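Local coordinates for hypothetical protein EF_2215 (PDB 2NN5) that is of unknown function but belongs to the AHA1 family, related to activators of the Hsp90 ATPase, and binds magnesium ions, at residues V103-G108 with E132-P137. Residues are numbered along the deposited sequence; the frame is centred on the assembly and turned at random.
Sequences VTWDTG and ENFTTP
D106 reaches from a type II' beta turn, W105 to G108, to F134 and T135 in the loop before helix 138-157. The turn is the hairpin link between strands 100-105 and 108-116 of the antiparallel sheet. The contact thus joins a hairpin tip to the lead-in of the long helix, as part of the helix-grip (SRPBCC) fold. CB of D106 sits over one face of the F134 ring, 3.7 Å from its centroid, in a CH-pi contact. CG is anti to the backbone N (chi1 -159°), which carries the carboxylate across the same face to T135. There D106 OD1 accepts a hydrogen bond from the backbone N of T135 at 2.9 Å, nearly straight at 172° and on its syn side. Its anti lone pair takes the N-H of T107, within the turn. Two backbone donors therefore fix this oxygen. D106 OD2 accepts a hydrogen bond from T135 OG1 at 2.8 Å, from above the carboxylate plane. At the far corner of the ring, F134 CZ lies 3.8 Å from CD1 of W105, whose NE1 is hydrogen-bonded to OD1 of D141 in the helix. A water donates to D106 OD2 at 3.0 Å and accepts from OG1 of T136 at 2.9 Å.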
loop_
_atom_site.group_PDB
_atom_site.type_symbol
_atom_site.label_atom_id
_atom_site.label_comp_id
_atom_site.label_asym_id
_atom_site.label_seq_id
_atom_site.Cartn_x
_atom_site.Cartn_y
_atom_site.Cartn_z
ATOM N N VAL A 103 -8.187 6.504 -0.096
ATOM C CA VAL A 103 -9.151 5.493 -0.611
ATOM C C VAL A 103 -9.754 4.699 0.527
ATOM O O VAL A 103 -9.056 4.362 1.480
ATOM C CB VAL A 103 -8.445 4.492 -1.616
ATOM C CG1 VAL A 103 -9.494 3.706 -2.374
ATOM C CG2 VAL A 103 -7.543 5.208 -2.600
ATOM N N THR A 104 -11.048 4.463 0.427
ATOM C CA THR A 104 -11.654 3.609 1.441
ATOM C C THR A 104 -11.122 2.189 1.277
ATOM O O THR A 104 -10.843 1.683 0.208
ATOM C CB THR A 104 -13.189 3.796 1.611
ATOM O OG1 THR A 104 -13.939 2.582 1.560
ATOM C CG2 THR A 104 -13.732 4.928 0.793
ATOM N N TRP A 105 -10.884 1.564 2.424
ATOM C CA TRP A 105 -10.314 0.229 2.414
ATOM C C TRP A 105 -10.894 -0.588 3.572
ATOM O O TRP A 105 -10.619 -0.278 4.732
ATOM C CB TRP A 105 -8.805 0.286 2.535
ATOM C CG TRP A 105 -8.184 -1.053 2.395
ATOM C CD1 TRP A 105 -7.641 -1.816 3.394
ATOM C CD2 TRP A 105 -8.012 -1.767 1.189
ATOM N NE1 TRP A 105 -7.181 -3.011 2.870
ATOM C CE2 TRP A 105 -7.381 -2.993 1.505
ATOM C CE3 TRP A 105 -8.297 -1.469 -0.154
ATOM C CZ2 TRP A 105 -7.039 -3.938 0.515
ATOM C CZ3 TRP A 105 -7.952 -2.398 -1.132
ATOM C CH2 TRP A 105 -7.350 -3.637 -0.792
ATOM N N ASP A 106 -11.713 -1.591 3.252
ATOM C CA ASP A 106 -12.352 -2.404 4.317
ATOM C C ASP A 106 -13.159 -1.326 5.112
ATOM O O ASP A 106 -13.861 -0.456 4.526
ATOM C CB ASP A 106 -11.247 -3.134 5.154
ATOM C CG ASP A 106 -11.741 -4.370 5.943
ATOM O OD1 ASP A 106 -12.556 -4.193 6.872
ATOM O OD2 ASP A 106 -11.223 -5.509 5.685
ATOM N N THR A 107 -13.075 -1.338 6.442
ATOM C CA THR A 107 -13.809 -0.340 7.240
ATOM C C THR A 107 -12.935 0.883 7.571
ATOM O O THR A 107 -13.339 1.753 8.337
ATOM C CB THR A 107 -14.278 -0.967 8.572
ATOM O OG1 THR A 107 -13.116 -1.367 9.306
ATOM C CG2 THR A 107 -15.270 -2.178 8.353
ATOM N N GLY A 108 -11.726 0.946 6.997
ATOM C CA GLY A 108 -10.818 2.078 7.229
ATOM C C GLY A 108 -10.426 2.784 5.940
ATOM O O GLY A 108 -11.220 2.879 5.008
ATOM N N GLU A 132 -11.117 -1.410 14.756
ATOM C CA GLU A 132 -11.234 -2.728 15.385
ATOM C C GLU A 132 -12.211 -3.668 14.658
ATOM O O GLU A 132 -12.057 -4.905 14.752
ATOM C CB GLU A 132 -11.583 -2.590 16.888
ATOM C CG GLU A 132 -11.443 -3.865 17.738
ATOM C CD GLU A 132 -12.702 -4.732 17.715
ATOM O OE1 GLU A 132 -13.777 -4.184 17.372
ATOM O OE2 GLU A 132 -12.616 -5.953 18.025
ATOM N N ASN A 133 -13.177 -3.092 13.909
ATOM C CA ASN A 133 -14.111 -3.914 13.122
ATOM C C ASN A 133 -13.615 -4.342 11.728
ATOM O O ASN A 133 -14.369 -4.934 10.949
ATOM C CB ASN A 133 -15.500 -3.247 13.033
ATOM C CG ASN A 133 -15.513 -1.997 12.188
ATOM O OD1 ASN A 133 -16.600 -1.496 11.822
ATOM N ND2 ASN A 133 -14.340 -1.487 11.841
ATOM N N PHE A 134 -12.326 -4.094 11.437
ATOM C CA PHE A 134 -11.757 -4.581 10.193
ATOM C C PHE A 134 -12.116 -6.031 10.004
ATOM O O PHE A 134 -11.989 -6.842 10.938
ATOM C CB PHE A 134 -10.237 -4.524 10.268
ATOM C CG PHE A 134 -9.619 -3.840 9.120
ATOM C CD1 PHE A 134 -9.861 -2.486 8.920
ATOM C CD2 PHE A 134 -8.765 -4.513 8.290
ATOM C CE1 PHE A 134 -9.265 -1.800 7.886
ATOM C CE2 PHE A 134 -8.172 -3.843 7.236
ATOM C CZ PHE A 134 -8.412 -2.463 7.060
ATOM N N THR A 135 -12.525 -6.377 8.794
ATOM C CA THR A 135 -12.919 -7.746 8.501
ATOM C C THR A 135 -11.735 -8.717 8.374
ATOM O O THR A 135 -11.837 -9.872 8.783
ATOM C CB THR A 135 -13.887 -7.806 7.283
ATOM O OG1 THR A 135 -13.202 -7.411 6.111
ATOM C CG2 THR A 135 -15.019 -6.857 7.494
ATOM N N THR A 136 -10.612 -8.260 7.845
ATOM C CA THR A 136 -9.383 -9.067 7.728
ATOM C C THR A 136 -8.583 -8.838 9.031
ATOM O O THR A 136 -8.532 -7.697 9.511
ATOM C CB THR A 136 -8.551 -8.521 6.551
ATOM O OG1 THR A 136 -9.298 -8.646 5.327
ATOM C CG2 THR A 136 -7.193 -9.242 6.423
ATOM N N PRO A 137 -7.919 -9.877 9.583
ATOM C CA PRO A 137 -7.059 -9.574 10.760
ATOM C C PRO A 137 -6.067 -8.469 10.387
ATOM O O PRO A 137 -5.481 -8.504 9.302
ATOM C CB PRO A 137 -6.359 -10.891 11.055
ATOM C CG PRO A 137 -7.349 -11.959 10.476
ATOM C CD PRO A 137 -7.908 -11.317 9.229
HETATM O O HOH W 1 -8.810 -6.080 4.081
#